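Local coordinates for Myo-inositol dehydrogenase (Corynebacterium glutamicum, PDB 3EUW), which probably oxidises myo-inositol at its 2-position with NAD+, as a tetrameric dehydrogenase of the Gfo/Idh/MocA family, at residues Ile143-Gln148 with Phe244-Met249; Ala159-Ile164 with Ser201-Glu206; Thr195-Phe200 with Tyr210-Val215; Asn254-Thr259 with Glu269-Ile274. All blocks are in the same frame, centred on the assembly; numbering follows the deposited sequence.

Overall arrangement
Contacts 1 and 3 are the buried ones, and both pair backbone strands of the same mixed sheet, with centres about 28 Å apart. Contact 1 is an irregular, bulged pairing near the outermost strand of this chain, beyond which the sheet continues into the third subunit, whereas contact 3 is a regular antiparallel ladder ending in carboxylate-held backbone amides. Contact 2 is a surface contact between two short helices, made by charged and aliphatic side chains with a weak salt bridge. It touches contact 3, where S201 N lies 3.1 Å from D211 OD2, a probable hydrogen bond. Contact 4, partly buried, relies on an aspartate, two waters and an isoleucine packed on an asparagine amide; it touches the third and fourth subunits.

Contact 1 (Ile143-Gln148 with Phe244-Met249); sequences IGNLEQ and FGSKGM
F244 and Q148 are joined by a nearly straight backbone bond, F244 N to Q148 O at 2.8 Å (172° at the hydrogen). In the other direction F244 O is gripped twice, by E147 N at 2.9 Å and by Q148 N at 3.1 Å, both donors in its carbonyl plane. Toward the turn, N145 and S246 clasp each other: N145 N donates to S246 OG and S246 N to N145 O, each bond 3.0 Å long. OG reaches its donor because it sits between the backbone N and the carbonyl carbon of S246 (chi1 55°). The last bond, K247 N to I143 O at 2.8 Å, is less regular, since the donor stands 56° above the carbonyl plane. Packing surrounds this frame. I143 lays CB against G248 O at 3.5 Å, while its CG2 branch reaches M249 N, M249 being selenomethionine. E147 OE1 comes obliquely to F244 CE2 at 3.6 Å, yet its hydrogen-bond partner is H232 of the second subunit. Q148 runs alongside F244, pointing the same way; its OE1 binds R154 of that subunit, which also makes a cation-pi contact with F244. With G245 to G248 forming a type I turn between strands 238-245 and 248-252, and E147 and Q148 both opposed to F244, the arrangement is a classic beta bulge in an antiparallel pairing.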
loop_
_atom_site.group_PDB
_atom_site.type_symbol
_atom_site.label_atom_id
_atom_site.label_comp_id
_atom_site.label_asym_id
_atom_site.label_seq_id
_atom_site.Cartn_x
_atom_site.Cartn_y
_atom_site.Cartn_z
ATOM N N ILE A 143 -18.256 1.035 11.835
ATOM C CA ILE A 143 -18.033 2.370 11.287
ATOM C C ILE A 143 -19.258 3.275 11.421
ATOM O O ILE A 143 -19.386 4.259 10.686
ATOM C CB ILE A 143 -17.633 2.339 9.794
ATOM C CG1 ILE A 143 -18.705 1.611 8.978
ATOM C CG2 ILE A 143 -16.278 1.694 9.634
ATOM C CD1 ILE A 143 -18.553 1.796 7.487
ATOM N N GLY A 144 -20.144 2.936 12.357
ATOM C CA GLY A 144 -21.342 3.729 12.584
ATOM C C GLY A 144 -22.425 3.485 11.557
ATOM O O GLY A 144 -22.488 2.412 10.960
ATOM N N ASN A 145 -23.282 4.478 11.347
ATOM C CA ASN A 145 -24.358 4.351 10.373
ATOM C C ASN A 145 -23.781 4.456 8.965
ATOM O O ASN A 145 -23.009 5.372 8.667
ATOM C CB ASN A 145 -25.396 5.463 10.559
ATOM C CG ASN A 145 -25.728 5.718 12.017
ATOM O OD1 ASN A 145 -26.098 4.803 12.755
ATOM N ND2 ASN A 145 -25.601 6.967 12.442
ATOM N N LEU A 146 -24.160 3.512 8.109
ATOM C CA LEU A 146 -23.720 3.492 6.724
ATOM C C LEU A 146 -24.353 4.686 5.997
ATOM O O LEU A 146 -25.577 4.873 6.039
ATOM C CB LEU A 146 -24.155 2.178 6.072
ATOM C CG LEU A 146 -23.821 1.974 4.591
ATOM C CD1 LEU A 146 -22.317 2.040 4.400
ATOM C CD2 LEU A 146 -24.368 0.632 4.116
ATOM N N GLU A 147 -23.525 5.493 5.342
ATOM C CA GLU A 147 -24.013 6.668 4.643
ATOM C C GLU A 147 -23.794 6.625 3.130
ATOM O O GLU A 147 -24.625 7.115 2.358
ATOM C CB GLU A 147 -23.368 7.923 5.235
ATOM C CG GLU A 147 -23.667 8.093 6.730
ATOM C CD GLU A 147 -22.899 9.239 7.370
ATOM O OE1 GLU A 147 -21.980 9.792 6.722
ATOM O OE2 GLU A 147 -23.207 9.582 8.528
ATOM N N GLN A 148 -22.681 6.033 2.709
ATOM C CA GLN A 148 -22.361 5.936 1.292
ATOM C C GLN A 148 -21.743 4.581 0.996
ATOM O O GLN A 148 -21.026 4.019 1.833
ATOM C CB GLN A 148 -21.366 7.023 0.891
ATOM C CG GLN A 148 -21.728 8.396 1.367
ATOM C CD GLN A 148 -20.786 9.458 0.839
ATOM O OE1 GLN A 148 -19.573 9.249 0.741
ATOM N NE2 GLN A 148 -21.340 10.615 0.511
ATOM N N PHE A 244 -18.719 3.905 3.476
ATOM C CA PHE A 244 -18.380 5.052 4.312
ATOM C C PHE A 244 -19.496 5.314 5.317
ATOM O O PHE A 244 -20.666 5.428 4.938
ATOM C CB PHE A 244 -18.178 6.298 3.442
ATOM C CG PHE A 244 -17.920 7.554 4.231
ATOM C CD1 PHE A 244 -16.647 7.832 4.728
ATOM C CD2 PHE A 244 -18.950 8.449 4.500
ATOM C CE1 PHE A 244 -16.404 8.987 5.480
ATOM C CE2 PHE A 244 -18.708 9.613 5.259
ATOM C CZ PHE A 244 -17.432 9.874 5.745
ATOM N N GLY A 245 -19.127 5.419 6.592
ATOM C CA GLY A 245 -20.116 5.661 7.618
ATOM C C GLY A 245 -19.782 6.828 8.523
ATOM O O GLY A 245 -18.750 7.480 8.360
ATOM N N SER A 246 -20.658 7.082 9.493
ATOM C CA SER A 246 -20.472 8.185 10.425
ATOM C C SER A 246 -19.202 8.067 11.274
ATOM O O SER A 246 -18.708 9.067 11.767
ATOM C CB SER A 246 -21.697 8.309 11.337
ATOM O OG SER A 246 -21.981 7.081 11.995
ATOM N N LYS A 247 -18.665 6.861 11.438
ATOM C CA LYS A 247 -17.461 6.692 12.256
ATOM C C LYS A 247 -16.262 6.097 11.539
ATOM O O LYS A 247 -15.308 5.679 12.187
ATOM C CB LYS A 247 -17.757 5.819 13.478
ATOM C CG LYS A 247 -18.728 6.427 14.462
ATOM C CD LYS A 247 -18.999 5.478 15.630
ATOM C CE LYS A 247 -19.963 6.101 16.635
ATOM N NZ LYS A 247 -20.256 5.185 17.775
ATOM N N GLY A 248 -16.302 6.046 10.212
ATOM C CA GLY A 248 -15.174 5.488 9.491
ATOM C C GLY A 248 -15.524 4.914 8.137
ATOM O O GLY A 248 -16.666 5.009 7.684
HETATM N N MSE A 249 -14.529 4.332 7.481
HETATM C CA MSE A 249 -14.739 3.718 6.184
HETATM C C MSE A 249 -14.064 2.369 6.124
HETATM O O MSE A 249 -13.019 2.157 6.730
HETATM C CB MSE A 249 -14.167 4.584 5.052
HETATM C CG MSE A 249 -13.813 3.779 3.768
HETATM SE SE MSE A 249 -13.178 4.955 2.395
HETATM C CE MSE A 249 -11.380 5.390 3.043
#

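Contact 2 (Ala159-Ile164 with Ser201-Glu206); sequences APKDYI and SQEIAE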
loop_
_atom_site.group_PDB
_atom_site.type_symbol
_atom_site.label_atom_id
_atom_site.label_comp_id
_atom_site.label_asym_id
_atom_site.label_seq_id
_atom_site.Cartn_x
_atom_site.Cartn_y
_atom_site.Cartn_z
ATOM N N ALA A 159 -17.734 -9.068 -23.699
ATOM C CA ALA A 159 -17.919 -10.490 -23.964
ATOM C C ALA A 159 -18.021 -10.663 -25.488
ATOM O O ALA A 159 -17.991 -9.679 -26.235
ATOM C CB ALA A 159 -19.195 -10.979 -23.283
ATOM N N PRO A 160 -18.122 -11.912 -25.968
ATOM C CA PRO A 160 -18.223 -12.113 -27.418
ATOM C C PRO A 160 -19.547 -11.567 -27.945
ATOM O O PRO A 160 -20.536 -11.509 -27.217
ATOM C CB PRO A 160 -18.116 -13.628 -27.564
ATOM C CG PRO A 160 -17.269 -14.016 -26.390
ATOM C CD PRO A 160 -17.865 -13.187 -25.279
ATOM N N LYS A 161 -19.567 -11.169 -29.209
ATOM C CA LYS A 161 -20.773 -10.610 -29.811
ATOM C C LYS A 161 -22.060 -11.391 -29.520
ATOM O O LYS A 161 -23.034 -10.816 -29.028
ATOM C CB LYS A 161 -20.571 -10.456 -31.322
ATOM C CG LYS A 161 -21.769 -9.869 -32.062
ATOM C CD LYS A 161 -21.441 -9.510 -33.507
ATOM C CE LYS A 161 -20.454 -8.346 -33.571
ATOM N NZ LYS A 161 -20.303 -7.793 -34.953
ATOM N N ASP A 162 -22.074 -12.692 -29.809
ATOM C CA ASP A 162 -23.274 -13.497 -29.571
ATOM C C ASP A 162 -23.781 -13.402 -28.130
ATOM O O ASP A 162 -24.984 -13.494 -27.882
ATOM C CB ASP A 162 -23.023 -14.967 -29.926
ATOM C CG ASP A 162 -22.556 -15.151 -31.363
ATOM O OD1 ASP A 162 -23.013 -14.388 -32.247
ATOM O OD2 ASP A 162 -21.740 -16.067 -31.610
ATOM N N TYR A 163 -22.868 -13.229 -27.177
ATOM C CA TYR A 163 -23.268 -13.116 -25.781
ATOM C C TYR A 163 -23.893 -11.742 -25.561
ATOM O O TYR A 163 -24.945 -11.619 -24.949
ATOM C CB TYR A 163 -22.073 -13.288 -24.842
ATOM C CG TYR A 163 -22.476 -13.278 -23.385
ATOM C CD1 TYR A 163 -22.941 -14.439 -22.759
ATOM C CD2 TYR A 163 -22.456 -12.095 -22.645
ATOM C CE1 TYR A 163 -23.374 -14.416 -21.434
ATOM C CE2 TYR A 163 -22.888 -12.059 -21.326
ATOM C CZ TYR A 163 -23.345 -13.221 -20.726
ATOM O OH TYR A 163 -23.764 -13.181 -19.419
ATOM N N ILE A 164 -23.237 -10.708 -26.071
ATOM C CA ILE A 164 -23.745 -9.352 -25.940
ATOM C C ILE A 164 -25.159 -9.271 -26.508
ATOM O O ILE A 164 -26.052 -8.696 -25.889
ATOM C CB ILE A 164 -22.852 -8.345 -26.693
ATOM C CG1 ILE A 164 -21.441 -8.365 -26.106
ATOM C CG2 ILE A 164 -23.439 -6.943 -26.593
ATOM C CD1 ILE A 164 -20.450 -7.492 -26.855
ATOM N N SER A 201 -16.427 1.069 -27.470
ATOM C CA SER A 201 -16.911 -0.092 -28.214
ATOM C C SER A 201 -17.914 0.126 -29.352
ATOM O O SER A 201 -19.040 0.558 -29.126
ATOM C CB SER A 201 -17.482 -1.094 -27.210
ATOM O OG SER A 201 -18.049 -2.220 -27.847
ATOM N N GLN A 202 -17.503 -0.189 -30.579
ATOM C CA GLN A 202 -18.394 -0.059 -31.742
ATOM C C GLN A 202 -19.429 -1.189 -31.646
ATOM O O GLN A 202 -20.598 -1.037 -31.993
ATOM C CB GLN A 202 -17.617 -0.215 -33.061
ATOM C CG GLN A 202 -16.543 0.836 -33.358
ATOM C CD GLN A 202 -15.280 0.655 -32.535
ATOM O OE1 GLN A 202 -14.985 -0.439 -32.059
ATOM N NE2 GLN A 202 -14.520 1.725 -32.382
ATOM N N GLU A 203 -18.961 -2.330 -31.166
ATOM C CA GLU A 203 -19.781 -3.519 -30.993
ATOM C C GLU A 203 -20.930 -3.308 -30.002
ATOM O O GLU A 203 -22.080 -3.645 -30.296
ATOM C CB GLU A 203 -18.881 -4.650 -30.519
ATOM C CG GLU A 203 -19.557 -5.966 -30.288
ATOM C CD GLU A 203 -18.549 -7.038 -29.936
ATOM O OE1 GLU A 203 -17.726 -6.799 -29.022
ATOM O OE2 GLU A 203 -18.579 -8.113 -30.579
ATOM N N ILE A 204 -20.624 -2.762 -28.828
ATOM C CA ILE A 204 -21.657 -2.514 -27.822
ATOM C C ILE A 204 -22.636 -1.448 -28.329
ATOM O O ILE A 204 -23.840 -1.547 -28.109
ATOM C CB ILE A 204 -21.023 -2.080 -26.466
ATOM C CG1 ILE A 204 -20.305 -3.285 -25.842
ATOM C CG2 ILE A 204 -22.089 -1.513 -25.510
ATOM C CD1 ILE A 204 -19.516 -2.942 -24.599
ATOM N N ALA A 205 -22.115 -0.443 -29.018
ATOM C CA ALA A 205 -22.945 0.616 -29.582
ATOM C C ALA A 205 -23.865 0.020 -30.668
ATOM O O ALA A 205 -24.992 0.470 -30.877
ATOM C CB ALA A 205 -22.050 1.714 -30.179
ATOM N N GLU A 206 -23.367 -0.999 -31.356
ATOM C CA GLU A 206 -24.129 -1.668 -32.405
ATOM C C GLU A 206 -25.416 -2.304 -31.856
ATOM O O GLU A 206 -26.430 -2.385 -32.551
ATOM C CB GLU A 206 -23.237 -2.733 -33.063
ATOM C CG GLU A 206 -23.977 -3.845 -33.804
ATOM C CD GLU A 206 -23.038 -4.887 -34.423
ATOM O OE1 GLU A 206 -22.092 -5.332 -33.739
ATOM O OE2 GLU A 206 -23.258 -5.275 -35.593
#
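The carboxylate of E203 is lodged between K161 and I164, OE2 lying 3.2 Å from K161 CB while OE1 meets I164 CD1 at 3.5 Å. The setting is a surface contact between two short helices of the C-terminal domain, 161-166 and 202-206, each preceded by an N-cap residue, P160 and S201. E203 is extended, with CG opposite its backbone N (chi1 -180°), and this carries the carboxylate across to the first turn of the facing helix. There OE2 comes within 3.5 Å of K161 N at an angle too poor for a hydrogen bond, although the helix start may still stabilise the negative charge. The second flat group is the carboxylate of E206, whose side chain crosses that of K161 at about a right angle. K161 bends at chi3 (-67°), and its NZ reaches E206 OE1 at 3.3 Å in a weak salt bridge. Its charge stays apart from E203, NZ to OE2 being 4.7 Å. Both K161 and I164 also lean on F207. Beneath the charged groups I164 CD1 faces I204 CG1 at 4.3 Å, and the backbone of I204 is itself fixed by the capping bond from I204 N to S201 OG, 2.8 Å long.

Contact 3 (Thr195-Phe200 with Tyr210-Val215); sequences TGANVF and YDQVIV
D211 and the V199-F200 backbone make the tightest part of this contact. D211 CG stands between its backbone N and carbonyl carbon (chi1 60°), which turns the carboxylate onto these amides. OD1 takes V199 N on its syn lone pair at 3.1 Å (171° at the hydrogen), and OD2 takes F200 N at 2.8 Å. OD2 also receives S201 N, so one carboxylate collects three successive backbone amides. It lies almost parallel to the F200 ring, their planes 8° apart, with F200 CD2 3.4 Å from OD2. Y210 is packed just as closely: its ring lies flat over G196, whose CA stands 3.6 Å from the ring centroid, a CH-pi contact that the lack of a side chain permits. Paired T195 and I214, linked by T195 N to I214 O at 2.9 Å and the reciprocal bond, continue the antiparallel ladder; within this buried pair a water bridges T195 OG1 (2.7 Å) and I214 O (3.0 Å). The looser, solvent side is at N198, exposed beside Y210 beyond the ladder's end. Strand 212-219 is flanked by 189-197 and 224-230; Y210 and V213 pack on F171 of helix 169-185, while T195 and I214 meet R218 and T216 of the second subunit.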
loop_
_atom_site.group_PDB
_atom_site.type_symbol
_atom_site.label_atom_id
_atom_site.label_comp_id
_atom_site.label_asym_id
_atom_site.label_seq_id
_atom_site.Cartn_x
_atom_site.Cartn_y
_atom_site.Cartn_z
ATOM N N THR A 195 -26.888 6.772 -15.550
ATOM C CA THR A 195 -26.366 7.495 -16.697
ATOM C C THR A 195 -25.524 6.537 -17.545
ATOM O O THR A 195 -24.606 5.894 -17.035
ATOM C CB THR A 195 -25.481 8.656 -16.228
ATOM O OG1 THR A 195 -26.213 9.455 -15.294
ATOM C CG2 THR A 195 -25.056 9.515 -17.403
ATOM N N GLY A 196 -25.832 6.442 -18.832
ATOM C CA GLY A 196 -25.074 5.554 -19.698
ATOM C C GLY A 196 -24.352 6.328 -20.776
ATOM O O GLY A 196 -24.797 7.400 -21.176
ATOM N N ALA A 197 -23.238 5.784 -21.249
ATOM C CA ALA A 197 -22.451 6.428 -22.294
ATOM C C ALA A 197 -21.824 5.384 -23.232
ATOM O O ALA A 197 -21.908 4.180 -22.983
ATOM C CB ALA A 197 -21.364 7.305 -21.668
ATOM N N ASN A 198 -21.204 5.862 -24.308
ATOM C CA ASN A 198 -20.569 5.003 -25.307
ATOM C C ASN A 198 -19.235 5.632 -25.694
ATOM O O ASN A 198 -19.192 6.506 -26.557
ATOM C CB ASN A 198 -21.475 4.910 -26.535
ATOM C CG ASN A 198 -22.680 4.024 -26.304
ATOM O OD1 ASN A 198 -22.614 2.817 -26.506
ATOM N ND2 ASN A 198 -23.778 4.611 -25.859
ATOM N N VAL A 199 -18.153 5.180 -25.062
ATOM C CA VAL A 199 -16.827 5.746 -25.305
ATOM C C VAL A 199 -15.756 4.945 -26.048
ATOM O O VAL A 199 -14.722 5.514 -26.410
ATOM C CB VAL A 199 -16.175 6.195 -23.976
ATOM C CG1 VAL A 199 -17.064 7.200 -23.293
ATOM C CG2 VAL A 199 -15.919 4.977 -23.067
ATOM N N PHE A 200 -15.952 3.648 -26.265
ATOM C CA PHE A 200 -14.906 2.888 -26.957
ATOM C C PHE A 200 -15.347 1.747 -27.850
ATOM O O PHE A 200 -14.712 1.487 -28.867
ATOM C CB PHE A 200 -13.886 2.338 -25.942
ATOM C CG PHE A 200 -14.363 1.127 -25.185
ATOM C CD1 PHE A 200 -14.180 -0.152 -25.700
ATOM C CD2 PHE A 200 -15.003 1.264 -23.958
ATOM C CE1 PHE A 200 -14.628 -1.281 -24.999
ATOM C CE2 PHE A 200 -15.453 0.148 -23.253
ATOM C CZ PHE A 200 -15.265 -1.128 -23.774
ATOM N N TYR A 210 -24.711 0.277 -23.546
ATOM C CA TYR A 210 -23.674 1.220 -23.131
ATOM C C TYR A 210 -22.410 0.467 -22.754
ATOM O O TYR A 210 -22.483 -0.655 -22.230
ATOM C CB TYR A 210 -24.132 2.036 -21.909
ATOM C CG TYR A 210 -25.444 2.771 -22.069
ATOM C CD1 TYR A 210 -25.536 3.921 -22.846
ATOM C CD2 TYR A 210 -26.593 2.317 -21.427
ATOM C CE1 TYR A 210 -26.751 4.608 -22.979
ATOM C CE2 TYR A 210 -27.803 2.987 -21.549
ATOM C CZ TYR A 210 -27.880 4.132 -22.322
ATOM O OH TYR A 210 -29.076 4.803 -22.409
ATOM N N ASP A 211 -21.251 1.062 -23.018
ATOM C CA ASP A 211 -20.020 0.397 -22.629
ATOM C C ASP A 211 -19.534 0.913 -21.272
ATOM O O ASP A 211 -18.498 0.470 -20.772
ATOM C CB ASP A 211 -18.928 0.538 -23.707
ATOM C CG ASP A 211 -18.558 1.970 -23.998
ATOM O OD1 ASP A 211 -18.755 2.839 -23.128
ATOM O OD2 ASP A 211 -18.041 2.219 -25.110
ATOM N N GLN A 212 -20.277 1.855 -20.691
ATOM C CA GLN A 212 -19.963 2.380 -19.365
ATOM C C GLN A 212 -21.163 3.113 -18.764
ATOM O O GLN A 212 -21.884 3.848 -19.449
ATOM C CB GLN A 212 -18.726 3.303 -19.382
ATOM C CG GLN A 212 -18.911 4.656 -20.045
ATOM C CD GLN A 212 -17.721 5.590 -19.835
ATOM O OE1 GLN A 212 -17.752 6.754 -20.233
ATOM N NE2 GLN A 212 -16.673 5.080 -19.208
ATOM N N VAL A 213 -21.390 2.886 -17.475
ATOM C CA VAL A 213 -22.497 3.545 -16.791
ATOM C C VAL A 213 -22.161 3.955 -15.352
ATOM O O VAL A 213 -21.215 3.453 -14.757
ATOM C CB VAL A 213 -23.753 2.623 -16.723
ATOM C CG1 VAL A 213 -24.178 2.184 -18.117
ATOM C CG2 VAL A 213 -23.460 1.401 -15.855
ATOM N N ILE A 214 -22.933 4.892 -14.815
ATOM C CA ILE A 214 -22.794 5.323 -13.426
ATOM C C ILE A 214 -24.200 5.247 -12.860
ATOM O O ILE A 214 -25.145 5.734 -13.476
ATOM C CB ILE A 214 -22.325 6.787 -13.256
ATOM C CG1 ILE A 214 -20.800 6.911 -13.327
ATOM C CG2 ILE A 214 -22.733 7.281 -11.854
ATOM C CD1 ILE A 214 -20.172 6.387 -14.544
ATOM N N VAL A 215 -24.343 4.641 -11.694
ATOM C CA VAL A 215 -25.645 4.529 -11.052
ATOM C C VAL A 215 -25.605 5.106 -9.637
ATOM O O VAL A 215 -24.617 4.947 -8.917
ATOM C CB VAL A 215 -26.092 3.055 -10.964
ATOM C CG1 VAL A 215 -27.353 2.939 -10.117
ATOM C CG2 VAL A 215 -26.340 2.492 -12.372
HETATM O O HOH W 1 -26.186 8.420 -12.816
#

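Contact 4 (Asn254-Thr259 with Glu269-Ile274); sequences NIRPTT and EQADPI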
loop_
_atom_site.group_PDB
_atom_site.type_symbol
_atom_site.label_atom_id
_atom_site.label_comp_id
_atom_site.label_asym_id
_atom_site.label_seq_id
_atom_site.Cartn_x
_atom_site.Cartn_y
_atom_site.Cartn_z
ATOM N N ASN A 254 -8.326 -4.688 -4.658
ATOM C CA ASN A 254 -8.383 -5.747 -5.644
ATOM C C ASN A 254 -7.399 -6.822 -5.215
ATOM O O ASN A 254 -6.587 -6.598 -4.320
ATOM C CB ASN A 254 -8.013 -5.210 -7.020
ATOM C CG ASN A 254 -9.189 -4.545 -7.713
ATOM O OD1 ASN A 254 -10.248 -5.158 -7.865
ATOM N ND2 ASN A 254 -9.011 -3.294 -8.139
ATOM N N ILE A 255 -7.474 -7.985 -5.851
ATOM C CA ILE A 255 -6.590 -9.088 -5.518
ATOM C C ILE A 255 -5.663 -9.434 -6.673
ATOM O O ILE A 255 -6.065 -9.436 -7.838
ATOM C CB ILE A 255 -7.403 -10.352 -5.116
ATOM C CG1 ILE A 255 -8.305 -10.026 -3.916
ATOM C CG2 ILE A 255 -6.458 -11.499 -4.776
ATOM C CD1 ILE A 255 -9.103 -11.228 -3.386
ATOM N N ARG A 256 -4.418 -9.736 -6.322
ATOM C CA ARG A 256 -3.380 -10.087 -7.280
ATOM C C ARG A 256 -2.930 -11.524 -7.022
ATOM O O ARG A 256 -3.147 -12.056 -5.934
ATOM C CB ARG A 256 -2.198 -9.118 -7.119
ATOM C CG ARG A 256 -2.546 -7.677 -7.476
ATOM C CD ARG A 256 -1.542 -6.673 -6.934
ATOM N NE ARG A 256 -1.868 -6.280 -5.563
ATOM C CZ ARG A 256 -1.100 -6.519 -4.500
ATOM N NH1 ARG A 256 0.059 -7.152 -4.632
ATOM N NH2 ARG A 256 -1.499 -6.122 -3.296
ATOM N N PRO A 257 -2.300 -12.173 -8.020
ATOM C CA PRO A 257 -1.843 -13.559 -7.838
ATOM C C PRO A 257 -0.660 -13.742 -6.873
ATOM O O PRO A 257 -0.475 -14.827 -6.329
ATOM C CB PRO A 257 -1.513 -14.012 -9.267
ATOM C CG PRO A 257 -1.063 -12.748 -9.934
ATOM C CD PRO A 257 -2.040 -11.705 -9.398
ATOM N N THR A 258 0.130 -12.689 -6.665
ATOM C CA THR A 258 1.280 -12.750 -5.755
ATOM C C THR A 258 1.391 -11.412 -5.033
ATOM O O THR A 258 0.786 -10.427 -5.456
ATOM C CB THR A 258 2.629 -12.977 -6.506
ATOM O OG1 THR A 258 3.031 -11.756 -7.147
ATOM C CG2 THR A 258 2.508 -14.073 -7.559
ATOM N N THR A 259 2.168 -11.373 -3.955
ATOM C CA THR A 259 2.362 -10.136 -3.201
ATOM C C THR A 259 3.641 -9.432 -3.666
ATOM O O THR A 259 4.178 -8.580 -2.961
ATOM C CB THR A 259 2.509 -10.406 -1.689
ATOM O OG1 THR A 259 3.629 -11.275 -1.473
ATOM C CG2 THR A 259 1.249 -11.039 -1.121
ATOM N N GLU A 269 6.774 0.281 -6.041
ATOM C CA GLU A 269 5.535 -0.407 -5.680
ATOM C C GLU A 269 4.821 -1.105 -6.833
ATOM O O GLU A 269 3.614 -1.314 -6.764
ATOM C CB GLU A 269 4.557 0.572 -5.021
ATOM C CG GLU A 269 4.727 0.735 -3.516
ATOM C CD GLU A 269 6.060 1.323 -3.156
ATOM O OE1 GLU A 269 6.472 2.272 -3.848
ATOM O OE2 GLU A 269 6.688 0.854 -2.185
ATOM N N GLN A 270 5.546 -1.467 -7.885
ATOM C CA GLN A 270 4.917 -2.135 -9.023
ATOM C C GLN A 270 4.399 -3.514 -8.626
ATOM O O GLN A 270 5.172 -4.399 -8.283
ATOM C CB GLN A 270 5.908 -2.278 -10.172
ATOM C CG GLN A 270 6.436 -0.955 -10.702
ATOM C CD GLN A 270 7.234 -1.144 -11.973
ATOM O OE1 GLN A 270 6.708 -1.618 -12.974
ATOM N NE2 GLN A 270 8.512 -0.786 -11.937
ATOM N N ALA A 271 3.084 -3.690 -8.667
ATOM C CA ALA A 271 2.477 -4.965 -8.306
ATOM C C ALA A 271 1.952 -5.647 -9.563
ATOM O O ALA A 271 1.898 -5.023 -10.624
ATOM C CB ALA A 271 1.349 -4.739 -7.303
ATOM N N ASP A 272 1.582 -6.923 -9.454
ATOM C CA ASP A 272 1.055 -7.641 -10.611
ATOM C C ASP A 272 -0.276 -7.047 -11.048
ATOM O O ASP A 272 -0.963 -6.371 -10.270
ATOM C CB ASP A 272 0.749 -9.123 -10.318
ATOM C CG ASP A 272 1.864 -9.856 -9.595
ATOM O OD1 ASP A 272 3.054 -9.646 -9.906
ATOM O OD2 ASP A 272 1.523 -10.682 -8.723
ATOM N N PRO A 273 -0.648 -7.276 -12.317
ATOM C CA PRO A 273 -1.931 -6.766 -12.786
ATOM C C PRO A 273 -2.872 -7.603 -11.906
ATOM O O PRO A 273 -2.492 -8.693 -11.460
ATOM C CB PRO A 273 -1.966 -7.220 -14.247
ATOM C CG PRO A 273 -0.523 -7.176 -14.642
ATOM C CD PRO A 273 0.161 -7.787 -13.437
ATOM N N ILE A 274 -4.075 -7.124 -11.641
ATOM C CA ILE A 274 -4.967 -7.893 -10.785
ATOM C C ILE A 274 -5.602 -9.048 -11.552
ATOM O O ILE A 274 -5.491 -9.110 -12.773
ATOM C CB ILE A 274 -6.048 -6.989 -10.202
ATOM C CG1 ILE A 274 -6.972 -6.474 -11.316
ATOM C CG2 ILE A 274 -5.372 -5.823 -9.481
ATOM C CD1 ILE A 274 -8.149 -5.618 -10.802
HETATM O O HOH W 2 1.807 -8.118 -6.704
HETATM O O HOH W 3 4.628 -11.604 -9.407
#
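I274, D272 and R256 bury the most surface here, and each meets the opposing segment in its own way. I274 is the apolar anchor. Its CD1 presses on the N254 amide, 3.4 Å from CG, while CG2 rests on N254 CB and R256 CG. That amide is held in place by D238 and Q239. I255 O lies 3.4 Å from I274 CB. The side chains of D272 and T258 cross at about a right angle. T258 OG1 donates to D272 OD2 across a modelled 2.4 Å, so short that the exact length is doubtful, and T258 N adds a weak bond to the same oxygen. A water ties the pair from the other oxygen, donating to D272 OD1 at 2.6 Å and to T258 OG1 at 2.8 Å. R256 CD touches both A271 CB (3.5 Å) and D272 O (3.4 Å); the bend at chi3 (-86°) then turns the guanidinium past A271 CB toward a second water. NH1 donates to it over 2.9 Å; that water also accepts from D272 N and donates to T258 O. R256 has a long, weak ion pair with E269 of the fourth subunit, and D272 another with R137 of the third. The two segments flank the antiparallel pair 260-263/270-271. The chemistry implies a polar join beside an aliphatic anchor, in which waters and a carboxylate link loop 254-259 to the chain around and after the weakly bonded strand 270-271.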